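Local coordinates for Non-heme chloroperoxidase CPO-A1 (Streptomyces aureofaciens, PDB 1A8Q), which acts as a cofactor-free haloperoxidase that can brominate and may be a chlorinating enzyme in 7-chlorotetracycline biosynthesis, at residues G161-A165 with S251-V257; R151-K156 with W181-Q187. All coordinates share one frame; numbering follows the deposited sequence.

Helix 137-162 of this alpha/beta hydrolase takes part in both contacts, joining a second helix in one and the loop of the catalytic histidine in the other. Followed from the N terminus, the chain first builds most of the central sheet and then enters this helix. Residues 151-156 in its later part meet residues 181-187 at the end of helix 174-184; this is contact 2, closing a loop of 24 residues. The end of the helix and the turn after it, 161-165, meet 251-257, beyond strand 243-247, so contact 1 closes 85 residues. The two loops cross rather than nest. Together they tie paired helices outside the sheet to the catalytic-histidine loop, and Met183 touches Met256 between them.

Contact 1 (G161-A165 with S251-V257); sequences GFFSA and SHGIAMV
Phe162, the last residue of helix 137-162, and Phe163, just past it, send their rings into the loop 251-257. The imidazole of His252 stands edge-on over one face of the Phe162 ring, a T-shaped pair with planes at 84° and CD2 of His252 3.5 Å from CE2 of Phe162. Met256, its chain bent at the sulfur, brings CE to the edge of the same ring, 3.9 Å from Phe162 CE1. Phe163 passes Val257 in the opposite direction, CD1 lying 3.5 Å from Val257 CG2, while Gly253 fits closely beside both rings.

Farther out, the backbone takes over. His252 N reaches Phe162 O at 3.3 Å in a weak, bent bond (121°). It shares its hydrogen with a water 3.1 Å away, which lies within hydrogen-bonding distance of Gly161 O and Ser164 OG. Ser251 OG has a chi1 of 72° that turns it back to accept from Gly253 N at 3.0 Å, an ST turn. Ser164 OG is hydrogen-bonded to Asp222 O; the residue itself, with positive phi, is the C-prime residue of a Schellman motif. His252 is hydrogen-bonded to Asp223 and Ser94, and the contact therefore lies at the histidine loop of an alpha/beta hydrolase catalytic triad.

Contact 2 (R151-K156 with W181-Q187); sequences RSQFWK and WYMAMAQ
Trp155 of helix 137-162 lays its indole against Ala184 near the end of helix 174-184, and here the packing is tight. The Ala184 methyl sits almost squarely over the five-membered ring, CB being 3.4 Å from its centroid and 9° off the normal, a CH-pi contact. Phe154 covers the opposite face of the indole. Gln187, extended beyond CG, crosses the benzene end at about a right angle, its NE2 3.5 Å from Trp155 CZ2. Trp28 meets the same indole edge-to-face, joining the helix pair to a loop near the sheet.

The other side is more exposed and more polar. Trp181, with CG anti to the backbone N (chi1 173°), swings its indole to Ser152, where NE1 donates to OG at 2.9 Å in a nearly straight bond (169°) lying in the ring plane. The aliphatic part of Lys156 runs alongside this indole, CG coming within 3.8 Å of Trp181 CD1. Met185, bent twice, places its sulfur at the edge of Trp155, a Met-aromatic contact, while its own CG lies over a face of Trp181. Arg151 reaches across with an extended chain. Its NH1 gives a hydrogen to a water at 2.8 Å that also accepts from Trp155 NE1 and lies within hydrogen-bonding distance of Ala184 O.

The chemistry is thus divided: carbon surfaces press the helices together, whereas each indole N-H has an oxygen partner, one a serine hydroxyl and the other a water, which, with the packing, probably limits how the two rings can turn.

Contact 1 (G161-A165 with S251-V257)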
loop_
_atom_site.group_PDB
_atom_site.type_symbol
_atom_site.label_atom_id
_atom_site.label_comp_id
_atom_site.label_asym_id
_atom_site.label_seq_id
_atom_site.Cartn_x
_atom_site.Cartn_y
_atom_site.Cartn_z
ATOM N N GLY A 161 -14.248 -0.394 -9.409
ATOM C CA GLY A 161 -12.971 -0.626 -10.098
ATOM C C GLY A 161 -11.926 -1.226 -9.166
ATOM O O GLY A 161 -11.066 -2.016 -9.594
ATOM N N PHE A 162 -11.901 -0.778 -7.904
ATOM C CA PHE A 162 -10.866 -1.218 -6.973
ATOM C C PHE A 162 -10.896 -2.744 -6.838
ATOM O O PHE A 162 -9.854 -3.383 -6.722
ATOM C CB PHE A 162 -11.141 -0.555 -5.623
ATOM C CG PHE A 162 -10.038 -0.613 -4.612
ATOM C CD1 PHE A 162 -9.966 -1.676 -3.734
ATOM C CD2 PHE A 162 -9.154 0.449 -4.514
ATOM C CE1 PHE A 162 -8.950 -1.714 -2.769
ATOM C CE2 PHE A 162 -8.175 0.435 -3.533
ATOM C CZ PHE A 162 -8.099 -0.658 -2.705
ATOM N N PHE A 163 -12.081 -3.339 -6.830
ATOM C CA PHE A 163 -12.225 -4.782 -6.643
ATOM C C PHE A 163 -12.551 -5.502 -7.938
ATOM O O PHE A 163 -12.810 -6.719 -7.881
ATOM C CB PHE A 163 -13.411 -5.063 -5.672
ATOM C CG PHE A 163 -13.155 -4.608 -4.268
ATOM C CD1 PHE A 163 -12.158 -5.130 -3.488
ATOM C CD2 PHE A 163 -13.948 -3.582 -3.721
ATOM C CE1 PHE A 163 -11.901 -4.713 -2.194
ATOM C CE2 PHE A 163 -13.712 -3.160 -2.422
ATOM C CZ PHE A 163 -12.705 -3.710 -1.656
ATOM N N SER A 164 -12.476 -4.837 -9.094
ATOM C CA SER A 164 -12.857 -5.450 -10.368
ATOM C C SER A 164 -14.203 -6.131 -10.231
ATOM O O SER A 164 -14.489 -7.225 -10.745
ATOM C CB SER A 164 -11.816 -6.496 -10.851
ATOM O OG SER A 164 -10.609 -5.796 -11.100
ATOM N N ALA A 165 -15.169 -5.394 -9.641
ATOM C CA ALA A 165 -16.467 -5.993 -9.345
ATOM C C ALA A 165 -17.382 -6.010 -10.556
ATOM O O ALA A 165 -18.553 -6.422 -10.481
ATOM C CB ALA A 165 -17.080 -5.187 -8.187
ATOM N N SER A 251 -7.878 -8.598 -8.771
ATOM C CA SER A 251 -8.014 -7.141 -8.795
ATOM C C SER A 251 -6.968 -6.427 -7.969
ATOM O O SER A 251 -5.968 -6.931 -7.487
ATOM C CB SER A 251 -9.393 -6.857 -8.160
ATOM O OG SER A 251 -9.401 -7.091 -6.753
ATOM N N HIS A 252 -7.207 -5.124 -7.764
ATOM C CA HIS A 252 -6.364 -4.277 -6.963
ATOM C C HIS A 252 -6.593 -4.566 -5.473
ATOM O O HIS A 252 -5.748 -4.215 -4.650
ATOM C CB HIS A 252 -6.710 -2.788 -7.216
ATOM C CG HIS A 252 -5.708 -1.845 -6.601
ATOM N ND1 HIS A 252 -4.374 -1.934 -6.956
ATOM C CD2 HIS A 252 -5.773 -0.828 -5.734
ATOM C CE1 HIS A 252 -3.667 -1.060 -6.280
ATOM N NE2 HIS A 252 -4.494 -0.317 -5.562
ATOM N N GLY A 253 -7.683 -5.232 -5.105
ATOM C CA GLY A 253 -8.015 -5.456 -3.713
ATOM C C GLY A 253 -7.785 -6.894 -3.226
ATOM O O GLY A 253 -8.497 -7.340 -2.313
ATOM N N ILE A 254 -6.686 -7.501 -3.647
ATOM C CA ILE A 254 -6.350 -8.882 -3.269
ATOM C C ILE A 254 -6.381 -9.154 -1.788
ATOM O O ILE A 254 -6.901 -10.227 -1.379
ATOM C CB ILE A 254 -4.933 -9.194 -3.830
ATOM C CG1 ILE A 254 -4.960 -9.390 -5.350
ATOM C CG2 ILE A 254 -4.324 -10.411 -3.153
ATOM C CD1 ILE A 254 -3.553 -9.187 -5.933
ATOM N N ALA A 255 -5.938 -8.244 -0.904
ATOM C CA ALA A 255 -5.849 -8.552 0.515
ATOM C C ALA A 255 -7.223 -8.657 1.188
ATOM O O ALA A 255 -7.283 -9.214 2.294
ATOM C CB ALA A 255 -5.062 -7.456 1.237
ATOM N N MET A 256 -8.267 -8.093 0.573
ATOM C CA MET A 256 -9.590 -8.079 1.187
ATOM C C MET A 256 -10.627 -8.951 0.522
ATOM O O MET A 256 -11.712 -9.188 1.078
ATOM C CB MET A 256 -10.098 -6.592 1.133
ATOM C CG MET A 256 -9.411 -5.762 2.199
ATOM S SD MET A 256 -9.661 -3.970 1.822
ATOM C CE MET A 256 -8.512 -3.792 0.493
ATOM N N VAL A 257 -10.372 -9.453 -0.695
ATOM C CA VAL A 257 -11.415 -10.180 -1.442
ATOM C C VAL A 257 -11.358 -11.673 -1.116
ATOM O O VAL A 257 -10.282 -12.271 -1.118
ATOM C CB VAL A 257 -11.179 -10.011 -2.955
ATOM C CG1 VAL A 257 -12.123 -10.915 -3.759
ATOM C CG2 VAL A 257 -11.414 -8.576 -3.435
HETATM O O HOH W 1 -9.016 -3.864 -9.958
#

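Contact 2 (R151-K156 with W181-Q187)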
loop_
_atom_site.group_PDB
_atom_site.type_symbol
_atom_site.label_atom_id
_atom_site.label_comp_id
_atom_site.label_asym_id
_atom_site.label_seq_id
_atom_site.Cartn_x
_atom_site.Cartn_y
_atom_site.Cartn_z
ATOM N N ARG A 151 -17.134 13.391 -2.288
ATOM C CA ARG A 151 -16.288 12.217 -1.930
ATOM C C ARG A 151 -17.034 10.977 -1.498
ATOM O O ARG A 151 -16.516 9.880 -1.722
ATOM C CB ARG A 151 -15.295 12.714 -0.868
ATOM C CG ARG A 151 -15.848 13.061 0.508
ATOM C CD ARG A 151 -14.818 13.628 1.497
ATOM N NE ARG A 151 -15.495 14.027 2.756
ATOM C CZ ARG A 151 -15.505 13.366 3.908
ATOM N NH1 ARG A 151 -14.818 12.239 4.080
ATOM N NH2 ARG A 151 -16.176 13.787 4.994
ATOM N N SER A 152 -18.152 11.147 -0.771
ATOM C CA SER A 152 -18.845 9.927 -0.273
ATOM C C SER A 152 -19.338 9.051 -1.398
ATOM O O SER A 152 -19.034 7.829 -1.457
ATOM C CB SER A 152 -19.986 10.370 0.646
ATOM O OG SER A 152 -20.644 9.196 1.162
ATOM N N GLN A 153 -20.068 9.617 -2.373
ATOM C CA GLN A 153 -20.516 8.873 -3.533
ATOM C C GLN A 153 -19.286 8.395 -4.331
ATOM O O GLN A 153 -19.336 7.303 -4.870
ATOM C CB GLN A 153 -21.334 9.759 -4.514
ATOM C CG GLN A 153 -21.970 8.968 -5.647
ATOM C CD GLN A 153 -22.887 7.862 -5.175
ATOM O OE1 GLN A 153 -23.682 8.046 -4.242
ATOM N NE2 GLN A 153 -22.836 6.681 -5.800
ATOM N N PHE A 154 -18.255 9.233 -4.376
ATOM C CA PHE A 154 -17.060 8.843 -5.164
ATOM C C PHE A 154 -16.438 7.557 -4.637
ATOM O O PHE A 154 -15.956 6.715 -5.430
ATOM C CB PHE A 154 -16.029 9.973 -5.158
ATOM C CG PHE A 154 -14.788 9.616 -5.980
ATOM C CD1 PHE A 154 -14.888 9.507 -7.340
ATOM C CD2 PHE A 154 -13.579 9.474 -5.306
ATOM C CE1 PHE A 154 -13.717 9.220 -8.092
ATOM C CE2 PHE A 154 -12.422 9.198 -6.056
ATOM C CZ PHE A 154 -12.544 9.094 -7.419
ATOM N N TRP A 155 -16.424 7.366 -3.318
ATOM C CA TRP A 155 -15.837 6.090 -2.802
ATOM C C TRP A 155 -16.723 4.934 -3.190
ATOM O O TRP A 155 -16.219 3.822 -3.464
ATOM C CB TRP A 155 -15.640 6.209 -1.290
ATOM C CG TRP A 155 -14.744 7.339 -0.901
ATOM C CD1 TRP A 155 -14.946 8.191 0.153
ATOM C CD2 TRP A 155 -13.458 7.681 -1.452
ATOM N NE1 TRP A 155 -13.926 9.090 0.215
ATOM C CE2 TRP A 155 -12.992 8.793 -0.750
ATOM C CE3 TRP A 155 -12.686 7.130 -2.494
ATOM C CZ2 TRP A 155 -11.759 9.399 -1.020
ATOM C CZ3 TRP A 155 -11.445 7.726 -2.752
ATOM C CH2 TRP A 155 -11.022 8.849 -2.028
ATOM N N LYS A 156 -18.060 5.090 -3.128
ATOM C CA LYS A 156 -18.946 4.008 -3.550
ATOM C C LYS A 156 -18.705 3.652 -5.017
ATOM O O LYS A 156 -18.614 2.448 -5.353
ATOM C CB LYS A 156 -20.414 4.423 -3.377
ATOM C CG LYS A 156 -20.631 4.771 -1.885
ATOM C CD LYS A 156 -21.934 5.444 -1.555
ATOM C CE LYS A 156 -23.130 5.011 -2.367
ATOM N NZ LYS A 156 -23.516 3.596 -2.042
ATOM N N TRP A 181 -15.856 2.037 1.588
ATOM C CA TRP A 181 -16.431 3.377 1.882
ATOM C C TRP A 181 -16.199 3.771 3.323
ATOM O O TRP A 181 -15.804 4.905 3.610
ATOM C CB TRP A 181 -17.916 3.343 1.540
ATOM C CG TRP A 181 -18.682 4.582 1.932
ATOM C CD1 TRP A 181 -18.782 5.747 1.256
ATOM C CD2 TRP A 181 -19.434 4.706 3.141
ATOM N NE1 TRP A 181 -19.603 6.623 1.993
ATOM C CE2 TRP A 181 -20.011 5.990 3.129
ATOM C CE3 TRP A 181 -19.716 3.861 4.211
ATOM C CZ2 TRP A 181 -20.822 6.452 4.161
ATOM C CZ3 TRP A 181 -20.544 4.314 5.227
ATOM C CH2 TRP A 181 -21.074 5.629 5.216
ATOM N N TYR A 182 -16.441 2.880 4.283
ATOM C CA TYR A 182 -16.277 3.173 5.713
ATOM C C TYR A 182 -14.861 3.604 6.047
ATOM O O TYR A 182 -14.648 4.559 6.813
ATOM C CB TYR A 182 -16.626 1.868 6.478
ATOM C CG TYR A 182 -16.411 1.904 7.967
ATOM C CD1 TYR A 182 -15.216 1.487 8.536
ATOM C CD2 TYR A 182 -17.472 2.263 8.811
ATOM C CE1 TYR A 182 -15.015 1.497 9.899
ATOM C CE2 TYR A 182 -17.284 2.236 10.182
ATOM C CZ TYR A 182 -16.086 1.824 10.713
ATOM O OH TYR A 182 -15.859 1.824 12.069
ATOM N N MET A 183 -13.833 2.906 5.520
ATOM C CA MET A 183 -12.468 3.302 5.748
ATOM C C MET A 183 -12.174 4.672 5.069
ATOM O O MET A 183 -11.457 5.460 5.696
ATOM C CB MET A 183 -11.481 2.223 5.186
ATOM C CG MET A 183 -11.641 0.982 6.110
ATOM S SD MET A 183 -10.372 -0.233 5.550
ATOM C CE MET A 183 -11.311 -0.996 4.254
ATOM N N ALA A 184 -12.674 4.844 3.876
ATOM C CA ALA A 184 -12.366 6.100 3.130
ATOM C C ALA A 184 -12.989 7.315 3.773
ATOM O O ALA A 184 -12.397 8.411 3.706
ATOM C CB ALA A 184 -12.872 5.904 1.712
ATOM N N MET A 185 -14.082 7.156 4.548
ATOM C CA MET A 185 -14.727 8.339 5.153
ATOM C C MET A 185 -13.856 8.881 6.245
ATOM O O MET A 185 -14.050 10.028 6.702
ATOM C CB MET A 185 -16.126 7.950 5.677
ATOM C CG MET A 185 -17.091 7.702 4.507
ATOM S SD MET A 185 -17.361 9.198 3.499
ATOM C CE MET A 185 -18.271 10.132 4.742
ATOM N N ALA A 186 -12.831 8.174 6.743
ATOM C CA ALA A 186 -11.958 8.686 7.771
ATOM C C ALA A 186 -10.771 9.445 7.170
ATOM O O ALA A 186 -9.996 9.994 7.973
ATOM C CB ALA A 186 -11.391 7.544 8.631
ATOM N N GLN A 187 -10.669 9.486 5.843
ATOM C CA GLN A 187 -9.508 10.220 5.294
ATOM C C GLN A 187 -9.831 11.726 5.137
ATOM O O GLN A 187 -10.939 12.018 4.694
ATOM C CB GLN A 187 -9.251 9.630 3.925
ATOM C CG GLN A 187 -8.041 10.242 3.186
ATOM C CD GLN A 187 -7.987 9.817 1.737
ATOM O OE1 GLN A 187 -6.938 9.282 1.228
ATOM N NE2 GLN A 187 -9.024 10.057 0.992
HETATM O O HOH W 2 -13.194 10.734 2.441
#